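Local coordinates for protein methylglyoxal reductase (NADPH-dependent) (Candida albicans SC5314, PDB 6KWS) that probably reduces methylglyoxal using NADPH, as a member of the NAD(P)-dependent epimerase/dehydratase family, at residues G38-L41 with L42-N46; A141-T144 with E145-N149; I217-S220 with I221-L224; D309-S312 with R313-G317; E319-N322 with L323-V327. The protein carries 1 engineered substitution. All coordinates share one frame; numbering follows the deposited sequence.

Contact 1: G38-L41 with L42-N46; sequences GDHL and LKLFN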
# COMPACT_ATOMS: atom_id res chain seq x y z
N GLY A 38 3.61 -17.73 9.07
CA GLY A 38 4.97 -17.40 9.47
C GLY A 38 6.00 -18.39 8.97
O GLY A 38 7.03 -18.00 8.42
N ASP A 39 5.73 -19.70 9.16
CA ASP A 39 6.61 -20.71 8.57
C ASP A 39 6.77 -20.49 7.08
O ASP A 39 7.87 -20.61 6.53
CB ASP A 39 6.05 -22.12 8.82
CG ASP A 39 6.11 -22.54 10.28
OD1 ASP A 39 6.87 -21.92 11.08
OD2 ASP A 39 5.39 -23.50 10.63
N HIS A 40 5.67 -20.15 6.40
CA HIS A 40 5.72 -19.89 4.97
C HIS A 40 6.68 -18.76 4.66
O HIS A 40 7.54 -18.87 3.77
CB HIS A 40 4.33 -19.55 4.46
CG HIS A 40 4.28 -19.33 2.99
ND1 HIS A 40 4.74 -20.27 2.09
CD2 HIS A 40 3.88 -18.27 2.26
CE1 HIS A 40 4.60 -19.80 0.87
NE2 HIS A 40 4.08 -18.58 0.95
N LEU A 41 6.56 -17.66 5.39
CA LEU A 41 7.41 -16.51 5.14
C LEU A 41 8.87 -16.86 5.33
O LEU A 41 9.71 -16.52 4.49
CB LEU A 41 7.00 -15.36 6.05
CG LEU A 41 7.73 -14.05 5.78
CD1 LEU A 41 7.22 -13.45 4.49
CD2 LEU A 41 7.51 -13.12 6.97
N LEU A 42 9.20 -17.57 6.42
CA LEU A 42 10.61 -17.87 6.62
C LEU A 42 11.14 -18.81 5.54
O LEU A 42 12.32 -18.73 5.19
CB LEU A 42 10.86 -18.45 8.02
CG LEU A 42 10.36 -17.70 9.26
CD1 LEU A 42 11.15 -18.15 10.47
CD2 LEU A 42 10.40 -16.17 9.16
N LYS A 43 10.28 -19.65 4.96
CA LYS A 43 10.76 -20.56 3.92
C LYS A 43 11.01 -19.85 2.59
O LYS A 43 11.99 -20.14 1.90
CB LYS A 43 9.77 -21.71 3.73
CG LYS A 43 9.73 -22.70 4.86
CD LYS A 43 9.14 -23.99 4.37
CE LYS A 43 7.96 -24.41 5.21
NZ LYS A 43 7.83 -25.89 5.15
N LEU A 44 10.11 -18.94 2.19
CA LEU A 44 10.35 -18.13 1.00
C LEU A 44 11.74 -17.52 1.02
O LEU A 44 12.44 -17.52 -0.00
CB LEU A 44 9.29 -17.03 0.88
CG LEU A 44 7.91 -17.55 0.47
CD1 LEU A 44 6.84 -16.46 0.52
CD2 LEU A 44 7.97 -18.20 -0.91
N PHE A 45 12.17 -17.01 2.17
CA PHE A 45 13.48 -16.38 2.28
C PHE A 45 14.57 -17.36 2.70
O PHE A 45 15.70 -16.95 2.93
CB PHE A 45 13.42 -15.20 3.25
CG PHE A 45 12.69 -14.00 2.71
CD1 PHE A 45 13.33 -13.10 1.87
CD2 PHE A 45 11.36 -13.78 3.03
CE1 PHE A 45 12.66 -12.00 1.37
CE2 PHE A 45 10.68 -12.69 2.52
CZ PHE A 45 11.32 -11.80 1.69
N ASN A 46 14.23 -18.65 2.81
CA ASN A 46 15.19 -19.69 3.16
C ASN A 46 15.78 -19.48 4.55
O ASN A 46 16.97 -19.67 4.76
CB ASN A 46 16.29 -19.80 2.11
CG ASN A 46 15.78 -20.40 0.81
OD1 ASN A 46 15.16 -21.46 0.81
ND2 ASN A 46 16.03 -19.70 -0.30

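Contact 2: A141-T144 with E145-N149; sequences AIIT and EKDWN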
# COMPACT_ATOMS: atom_id res chain seq x y z
N ALA A 141 -7.30 21.07 -10.94
CA ALA A 141 -6.85 20.95 -9.56
C ALA A 141 -5.40 20.44 -9.47
O ALA A 141 -4.93 19.66 -10.30
CB ALA A 141 -7.79 20.01 -8.80
N ILE A 142 -4.69 20.92 -8.43
CA ILE A 142 -3.41 20.35 -7.99
C ILE A 142 -3.61 19.68 -6.64
O ILE A 142 -4.24 20.26 -5.74
CB ILE A 142 -2.33 21.42 -7.88
CG1 ILE A 142 -2.05 22.06 -9.23
CG2 ILE A 142 -1.07 20.79 -7.36
CD1 ILE A 142 -0.98 23.12 -9.16
N ILE A 143 -3.06 18.47 -6.47
CA ILE A 143 -3.20 17.72 -5.23
C ILE A 143 -1.82 17.38 -4.67
O ILE A 143 -0.99 16.79 -5.38
CB ILE A 143 -4.02 16.44 -5.42
CG1 ILE A 143 -5.41 16.78 -5.93
CG2 ILE A 143 -4.07 15.69 -4.11
CD1 ILE A 143 -6.33 15.57 -6.05
N THR A 144 -1.61 17.71 -3.39
CA THR A 144 -0.32 17.59 -2.69
C THR A 144 -0.52 16.86 -1.36
O THR A 144 -1.64 16.51 -0.97
CB THR A 144 0.30 18.97 -2.40
OG1 THR A 144 -0.47 19.63 -1.38
CG2 THR A 144 0.34 19.83 -3.68
N GLU A 145 0.59 16.67 -0.65
CA GLU A 145 0.56 15.98 0.64
C GLU A 145 -0.29 16.71 1.68
O GLU A 145 -0.69 16.09 2.68
CB GLU A 145 1.99 15.81 1.15
CG GLU A 145 2.92 15.04 0.21
CD GLU A 145 3.61 15.92 -0.86
OE1 GLU A 145 4.50 15.38 -1.58
OE2 GLU A 145 3.27 17.12 -0.98
N LYS A 146 -0.60 18.00 1.48
CA LYS A 146 -1.41 18.71 2.46
C LYS A 146 -2.89 18.49 2.27
O LYS A 146 -3.65 18.71 3.21
CB LYS A 146 -1.13 20.21 2.40
CG LYS A 146 0.32 20.50 2.15
CD LYS A 146 0.88 21.47 3.14
CE LYS A 146 2.28 21.84 2.72
NZ LYS A 146 2.93 22.82 3.63
N ASP A 147 -3.33 18.08 1.08
CA ASP A 147 -4.74 17.84 0.82
C ASP A 147 -5.25 16.63 1.60
O ASP A 147 -4.56 15.62 1.74
CB ASP A 147 -4.97 17.64 -0.68
CG ASP A 147 -4.87 18.95 -1.46
OD1 ASP A 147 -3.75 19.34 -1.87
OD2 ASP A 147 -5.93 19.58 -1.64
N TRP A 148 -6.47 16.74 2.11
CA TRP A 148 -7.14 15.65 2.80
C TRP A 148 -8.43 15.30 2.08
O TRP A 148 -9.12 16.18 1.56
CB TRP A 148 -7.44 16.00 4.26
CG TRP A 148 -6.30 15.74 5.16
CD1 TRP A 148 -5.24 16.56 5.41
CD2 TRP A 148 -6.09 14.55 5.92
NE1 TRP A 148 -4.37 15.94 6.29
CE2 TRP A 148 -4.87 14.71 6.62
CE3 TRP A 148 -6.81 13.36 6.07
CZ2 TRP A 148 -4.36 13.73 7.47
CZ3 TRP A 148 -6.29 12.38 6.92
CH2 TRP A 148 -5.08 12.58 7.61
N ASN A 149 -8.75 14.01 2.04
CA ASN A 149 -10.06 13.59 1.54
C ASN A 149 -11.11 14.21 2.46
O ASN A 149 -11.17 13.89 3.66
CB ASN A 149 -10.17 12.06 1.47
CG ASN A 149 -11.49 11.58 0.84
OD1 ASN A 149 -12.42 12.36 0.60
ND2 ASN A 149 -11.59 10.27 0.60

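Contact 3: I217-S220 with I221-L224; sequences IINS and ILKL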
# COMPACT_ATOMS: atom_id res chain seq x y z
N ILE A 217 -6.63 -5.13 -11.35
CA ILE A 217 -6.93 -4.27 -12.49
C ILE A 217 -6.21 -4.77 -13.74
O ILE A 217 -6.81 -4.96 -14.80
CB ILE A 217 -6.56 -2.81 -12.15
CG1 ILE A 217 -7.24 -2.43 -10.84
CG2 ILE A 217 -6.94 -1.88 -13.28
CD1 ILE A 217 -7.01 -1.03 -10.43
N ILE A 218 -4.91 -5.03 -13.61
CA ILE A 218 -4.12 -5.56 -14.71
C ILE A 218 -4.56 -6.98 -15.05
O ILE A 218 -4.77 -7.33 -16.22
CB ILE A 218 -2.62 -5.51 -14.35
CG1 ILE A 218 -2.20 -4.04 -14.24
CG2 ILE A 218 -1.80 -6.26 -15.37
CD1 ILE A 218 -0.86 -3.81 -13.60
N ASN A 219 -4.71 -7.82 -14.02
CA ASN A 219 -5.15 -9.19 -14.22
C ASN A 219 -6.49 -9.26 -14.94
O ASN A 219 -6.70 -10.12 -15.81
CB ASN A 219 -5.26 -9.90 -12.86
CG ASN A 219 -5.12 -11.39 -12.98
OD1 ASN A 219 -4.50 -11.89 -13.91
ND2 ASN A 219 -5.72 -12.13 -12.06
N SER A 220 -7.42 -8.36 -14.61
CA SER A 220 -8.75 -8.43 -15.21
C SER A 220 -8.69 -8.15 -16.71
O SER A 220 -9.52 -8.68 -17.46
CB SER A 220 -9.68 -7.46 -14.50
OG SER A 220 -9.45 -6.13 -14.95
N ILE A 221 -7.71 -7.35 -17.16
CA ILE A 221 -7.47 -7.20 -18.60
C ILE A 221 -7.17 -8.55 -19.24
O ILE A 221 -7.66 -8.86 -20.33
CB ILE A 221 -6.33 -6.21 -18.87
CG1 ILE A 221 -6.62 -4.82 -18.30
CG2 ILE A 221 -6.02 -6.17 -20.34
CD1 ILE A 221 -7.90 -4.23 -18.77
N LEU A 222 -6.33 -9.37 -18.59
CA LEU A 222 -5.90 -10.63 -19.21
C LEU A 222 -7.04 -11.63 -19.39
O LEU A 222 -6.87 -12.60 -20.13
CB LEU A 222 -4.78 -11.28 -18.40
CG LEU A 222 -3.51 -10.46 -18.29
CD1 LEU A 222 -2.46 -11.15 -17.46
CD2 LEU A 222 -2.98 -10.17 -19.67
N LYS A 223 -8.18 -11.43 -18.74
CA LYS A 223 -9.30 -12.35 -18.89
C LYS A 223 -10.34 -11.87 -19.90
O LYS A 223 -11.41 -12.48 -19.99
CB LYS A 223 -9.96 -12.60 -17.54
CG LYS A 223 -9.02 -13.13 -16.49
CD LYS A 223 -9.78 -13.33 -15.21
CE LYS A 223 -8.87 -13.27 -14.02
NZ LYS A 223 -9.63 -12.69 -12.87
N LEU A 224 -10.06 -10.82 -20.65
CA LEU A 224 -10.99 -10.36 -21.66
C LEU A 224 -10.78 -11.10 -22.98
O LEU A 224 -9.65 -11.43 -23.35
CB LEU A 224 -10.84 -8.86 -21.87
CG LEU A 224 -11.03 -8.06 -20.59
CD1 LEU A 224 -10.88 -6.57 -20.86
CD2 LEU A 224 -12.38 -8.40 -19.95

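Contact 4: D309-S312 with R313-G317; sequences DTKS and RELLG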
# COMPACT_ATOMS: atom_id res chain seq x y z
N ASP A 309 3.59 15.60 -6.29
CA ASP A 309 4.35 14.91 -5.26
C ASP A 309 5.82 15.35 -5.22
O ASP A 309 6.68 14.58 -4.79
CB ASP A 309 4.24 13.39 -5.44
CG ASP A 309 4.81 12.88 -6.78
OD1 ASP A 309 4.69 13.57 -7.81
OD2 ASP A 309 5.37 11.76 -6.79
N THR A 310 6.10 16.61 -5.61
CA THR A 310 7.47 17.10 -5.63
C THR A 310 8.18 16.88 -4.29
O THR A 310 9.26 16.28 -4.24
CB THR A 310 7.49 18.59 -6.01
OG1 THR A 310 6.56 18.81 -7.07
CG2 THR A 310 8.85 19.00 -6.49
N LYS A 311 7.56 17.33 -3.20
CA LYS A 311 8.21 17.23 -1.90
C LYS A 311 8.42 15.77 -1.49
O LYS A 311 9.48 15.42 -0.95
CB LYS A 311 7.37 17.99 -0.87
CG LYS A 311 7.73 17.70 0.57
CD LYS A 311 6.74 16.72 1.21
CE LYS A 311 6.82 16.81 2.71
NZ LYS A 311 8.26 16.73 3.18
N SER A 312 7.45 14.90 -1.78
CA SER A 312 7.64 13.48 -1.52
C SER A 312 8.79 12.92 -2.36
O SER A 312 9.62 12.16 -1.85
CB SER A 312 6.35 12.72 -1.80
OG SER A 312 5.34 13.06 -0.87
N ARG A 313 8.87 13.29 -3.63
CA ARG A 313 9.98 12.82 -4.47
C ARG A 313 11.33 13.35 -3.99
O ARG A 313 12.35 12.66 -4.11
CB ARG A 313 9.74 13.23 -5.90
CG ARG A 313 8.44 12.74 -6.41
CD ARG A 313 8.54 11.76 -7.48
NE ARG A 313 7.40 11.89 -8.38
CZ ARG A 313 7.20 11.19 -9.49
NH1 ARG A 313 8.10 10.30 -9.85
NH2 ARG A 313 6.11 11.40 -10.22
N GLU A 314 11.37 14.59 -3.50
CA GLU A 314 12.60 15.09 -2.90
C GLU A 314 12.94 14.31 -1.64
O GLU A 314 14.11 14.02 -1.37
CB GLU A 314 12.48 16.58 -2.57
CG GLU A 314 12.23 17.50 -3.77
CD GLU A 314 12.24 18.98 -3.38
OE1 GLU A 314 12.32 19.30 -2.16
OE2 GLU A 314 12.15 19.83 -4.29
N LEU A 315 11.92 13.98 -0.85
CA LEU A 315 12.18 13.29 0.40
C LEU A 315 12.79 11.92 0.16
O LEU A 315 13.63 11.46 0.94
CB LEU A 315 10.87 13.20 1.18
CG LEU A 315 10.92 13.16 2.69
CD1 LEU A 315 12.00 14.07 3.26
CD2 LEU A 315 9.54 13.58 3.18
N LEU A 316 12.41 11.27 -0.95
CA LEU A 316 12.81 9.88 -1.22
C LEU A 316 14.07 9.81 -2.07
O LEU A 316 14.92 8.96 -1.85
CB LEU A 316 11.66 9.12 -1.89
CG LEU A 316 10.40 9.24 -1.06
CD1 LEU A 316 9.19 8.61 -1.75
CD2 LEU A 316 10.60 8.67 0.36
N GLY A 317 14.19 10.69 -3.06
CA GLY A 317 15.36 10.74 -3.91
C GLY A 317 15.75 9.46 -4.62
O GLY A 317 16.91 9.04 -4.52

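Contact 5: E319-N322 with L323-V327; sequences EYYN and LEQSV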
# COMPACT_ATOMS: atom_id res chain seq x y z
N GLU A 319 14.65 7.04 -8.44
CA GLU A 319 13.85 6.90 -9.65
C GLU A 319 12.81 5.80 -9.48
O GLU A 319 13.12 4.68 -9.06
CB GLU A 319 14.78 6.60 -10.83
CG GLU A 319 14.11 6.20 -12.16
CD GLU A 319 14.91 5.15 -12.97
OE1 GLU A 319 15.72 5.57 -13.84
OE2 GLU A 319 14.73 3.91 -12.76
N TYR A 320 11.55 6.11 -9.81
CA TYR A 320 10.49 5.11 -9.81
C TYR A 320 10.49 4.31 -11.10
O TYR A 320 10.88 4.82 -12.17
CB TYR A 320 9.11 5.77 -9.69
CG TYR A 320 8.82 6.58 -8.45
CD1 TYR A 320 9.67 6.57 -7.34
CD2 TYR A 320 7.67 7.34 -8.38
CE1 TYR A 320 9.36 7.31 -6.22
CE2 TYR A 320 7.37 8.07 -7.28
CZ TYR A 320 8.21 8.06 -6.21
OH TYR A 320 7.84 8.82 -5.13
N TYR A 321 10.02 3.07 -11.02
CA TYR A 321 9.61 2.36 -12.23
C TYR A 321 8.56 3.17 -12.99
O TYR A 321 7.83 3.99 -12.41
CB TYR A 321 9.02 1.00 -11.87
CG TYR A 321 10.00 -0.00 -11.34
CD1 TYR A 321 10.72 -0.81 -12.21
CD2 TYR A 321 10.19 -0.18 -9.97
CE1 TYR A 321 11.60 -1.75 -11.73
CE2 TYR A 321 11.08 -1.12 -9.48
CZ TYR A 321 11.78 -1.91 -10.37
OH TYR A 321 12.68 -2.87 -9.94
N ASN A 322 8.47 2.95 -14.30
CA ASN A 322 7.41 3.59 -15.08
C ASN A 322 6.30 2.58 -15.38
O ASN A 322 6.39 1.39 -15.03
CB ASN A 322 7.97 4.22 -16.36
CG ASN A 322 8.56 3.19 -17.34
OD1 ASN A 322 8.04 2.09 -17.53
ND2 ASN A 322 9.66 3.58 -17.98
N LEU A 323 5.23 3.06 -16.05
CA LEU A 323 4.08 2.20 -16.32
C LEU A 323 4.49 0.93 -17.06
O LEU A 323 4.10 -0.18 -16.66
CB LEU A 323 3.01 2.94 -17.13
CG LEU A 323 1.55 2.83 -16.68
CD1 LEU A 323 0.63 2.75 -17.87
CD2 LEU A 323 1.26 1.71 -15.69
N GLU A 324 5.27 1.06 -18.14
CA GLU A 324 5.59 -0.11 -18.96
C GLU A 324 6.37 -1.14 -18.16
O GLU A 324 6.06 -2.33 -18.21
CB GLU A 324 6.35 0.30 -20.23
CG GLU A 324 6.89 -0.87 -21.10
CD GLU A 324 8.25 -1.44 -20.63
OE1 GLU A 324 8.39 -2.70 -20.57
OE2 GLU A 324 9.17 -0.64 -20.31
N GLN A 325 7.40 -0.72 -17.41
CA GLN A 325 8.12 -1.69 -16.60
C GLN A 325 7.19 -2.36 -15.61
O GLN A 325 7.15 -3.59 -15.50
CB GLN A 325 9.28 -1.02 -15.86
CG GLN A 325 10.06 -0.09 -16.73
CD GLN A 325 11.19 0.58 -16.01
OE1 GLN A 325 10.98 1.48 -15.20
NE2 GLN A 325 12.42 0.15 -16.30
N SER A 326 6.42 -1.55 -14.88
CA SER A 326 5.57 -2.08 -13.83
C SER A 326 4.54 -3.04 -14.40
O SER A 326 4.34 -4.15 -13.88
CB SER A 326 4.90 -0.92 -13.09
OG SER A 326 4.33 -1.35 -11.87
N VAL A 327 3.87 -2.63 -15.48
CA VAL A 327 2.86 -3.50 -16.09
C VAL A 327 3.51 -4.78 -16.61
O VAL A 327 2.99 -5.88 -16.39
CB VAL A 327 2.11 -2.76 -17.21
CG1 VAL A 327 1.26 -3.74 -18.00
CG2 VAL A 327 1.26 -1.69 -16.60

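Contact 1: G38-L41 with L42-N46
Over one face of the His40 ring lies Leu44, one helical turn on, its CG 4.2 Å from the ring centroid and displaced toward the rim: a CH-pi contact. Leu44 CD1 comes 3.5 Å from His40 NE2. The imidazole comes within range because chi1 of -178° puts CG opposite the backbone N, and NE2 has its polar partner in Glu206. At the edge of the Phe45 ring, near its plane, sits the carbonyl oxygen of Leu41, while Leu41 CD1 packs alongside Phe45 CE2 at 4.1 Å. Leucine and phenylalanine suit this side of the turn, which faces the protein. Helical i to i+4 backbone bonds run from Leu42 N to Gly38 O (3.0 Å) and from Leu44 N to His40 O (3.0 Å); that from Phe45 N to Leu41 O is weak. Asn46, with positive phi, ends the helix in a Schellman motif, its N bonded to Lys43 O. The Leu41 side chain is about 4 Å from that of Thr10, an NADPH-binding residue. Helix 35-44 is the crossover of the beta-alpha-beta unit between strands 27-32 and 51-55 of the Rossmann-type fold; Leu42 reaches Leu51 and Tyr53 on the latter strand, and Phe45 packs against Val18 and Leu22 of helix 12-23.

Contact 2: A141-T144 with E145-N149
Thr144 and Asp147 close a type I beta turn just after the short strand 142-143, and nearly all the contact is polar. The backbone bond of the turn runs from Asp147 N to Thr144 O, 3.1 Å, with the donor well above the carbonyl plane. The side-chain bonds run in both directions. Asp147 OD1 accepts from Thr144 N at 3.1 Å, a fairly straight bond (164° at the hydrogen) that meets the oxygen from above the carboxylate plane, and it takes a weak second bond from Thr144 OG1. The hydroxyl in turn accepts from Lys146 N at 3.3 Å. Thr144 chi1 of 71° sets OG1 between the backbone N and the carbonyl carbon, close to both partners. Threonine thus serves as donor and acceptor at once, while a short aspartate can reach back across the turn. Asp147 OD2 forms a salt bridge with Lys135, which probably helps to fix the carboxylate's rotation. Glu145 OE1 hydrogen-bonds to Ser312 OG of helix 310-316, and Arg260 binds the carbonyl oxygens of Glu145 and Asp147, so the turn is tied to the sheet and helices around it. Apolar contact is slight: Ile143, a buried residue of the strand, crosses Asp147 at about a right angle, with Ile143 CG2 4.0 Å from Asp147 CB.

Contact 3: I217-S220 with I221-L224
The backbone here is the last part of a short helix, and the bonds between residues 217-220 and 221-224 are all weak: Ile221 N lies 3.5 Å from Ile217 O and, at a bent angle, 3.1 Å from Ile218 O, while Lys223 N reaches Ser220 O at 3.3 Å, three residues back, as the helix gives out. Ser220 turns its hydroxyl back along the helix. With chi1 at 78° the oxygen stands between the backbone N and the carbonyl carbon, where OG donates to Ile217 O at 2.9 Å, tilted 32° from the carbonyl plane; a small hydroxyl residue suits this place because it can share an acceptor already used by Ile221 N. Helix 216-222 lies in the beta-alpha-beta unit between strands 196-198 and 234-239, near the edge of the Rossmann-type sheet formed by strand 196-198. Asn219 CG lies opposite its own backbone N, so that its amide swings toward the next turn: Asn219 ND2 comes 3.9 Å from Lys223 CE, and the Leu222 side chain crosses that of Asn219 at about a right angle, CD1 nearest Asn219 OD1. The same ND2 bonds to Glu216 and to Gln209 O, and Glu216 also holds Lys223 NZ in a salt bridge; one carboxylate thus probably helps to hold both side chains together. Ile221, branched and apolar, directs its side chain to Val274 and Ile277 of helix 270-280. Leu224 meets Pro231 and Pro289.

Contact 4: D309-S312 with R313-G317
Asp309 and Arg313 form a salt bridge across the first turn of helix 310-316, with Asp309 OD2 2.6 Å from Arg313 NE. Asp309 occupies the N-cap position, yet its side chain makes no capping bond. Chi1 of 62° carries its carboxylate toward the arginine; the carboxylate and guanidinium planes lie 51° apart, OD2 obliquely placed and OD1 at the guanidinium edge. A negative charge here probably also interacts favourably with the helix dipole. Asp309 O accepts from Arg313 N at 2.8 Å. Thr310 O likewise receives Glu314 N, and the two side chains run side by side; Thr310 OG1 bonds to Asp308 just before the helix. Lys311 lies beside Leu315, its long chain bent twice, so that Lys311 NZ comes 3.4 Å from Leu315 CD2, while Lys311 O accepts from Leu315 N. Ser312 is buried and small, and its hydroxyl bonds to Leu262 N of strand 260-269. Leu315 and Leu316 pack on Ile261 of that strand, Leu316 also against helix 240-252. Gly317, with positive phi, leads the chain out of the helix. On the final turn, Leu316 N donates to Ser312 O at 3.1 Å.

Contact 5: E319-N322 with L323-V327
Asn322 and Gln325 form a capping box at the start of helix 323-337. Asn322, the N-cap, has chi1 at 64°, which brings its amide round to the first turn: Asn322 OD1 accepts from Gln325 N at 2.9 Å, almost straight at 175°. In return, Gln325 OE1 takes the bond from Asn322 N at 3.0 Å, in the carbonyl plane and on a lone pair. The glutamine chain, extended beyond CG, is long enough to reach back from the third position of the helix. The two side chains cross at about a right angle, with their amide planes turned 40° apart. Tyr321, one residue earlier, sits against the same Gln325 amide: Tyr321 CD1 is 3.8 Å from Gln325 OE1. The tyrosine ring also makes a cation-pi contact with Arg241. Asn322 O begins the regular pattern by accepting from Ser326 N at 2.9 Å, and the hydroxyl of Ser326 goes to Asp239 at the end of strand 234-239. Asparagine suits the cap because its short side chain offers an oxygen to a first-turn N-H that no helical carbonyl precedes. The backbone N-H groups of Asn322 and Gln325 are thus both satisfied by side-chain oxygens, which probably helps to fix where the helix begins.

How the contacts relate
In chain order the contacts run from contact 1 to contact 5. Contact 1 lies on the crossover helix between two strands at one edge of the nine-stranded sheet, its centre about 39 Å from that of contact 2, on the opposite side of the chain's centre. Contact 3 sits on helix 216-222, toward the other sheet edge. Contacts 2 to 5 form a chain of neighbours: 2 meets 4 (centres about 15 Å apart) through Glu145 and Ser312; 4 meets 5, on the next helix, through Arg313 and Tyr320; and 5 meets 3 through Val327 and Ile218. The C-terminal helices thereby pack back onto earlier segments of the fold.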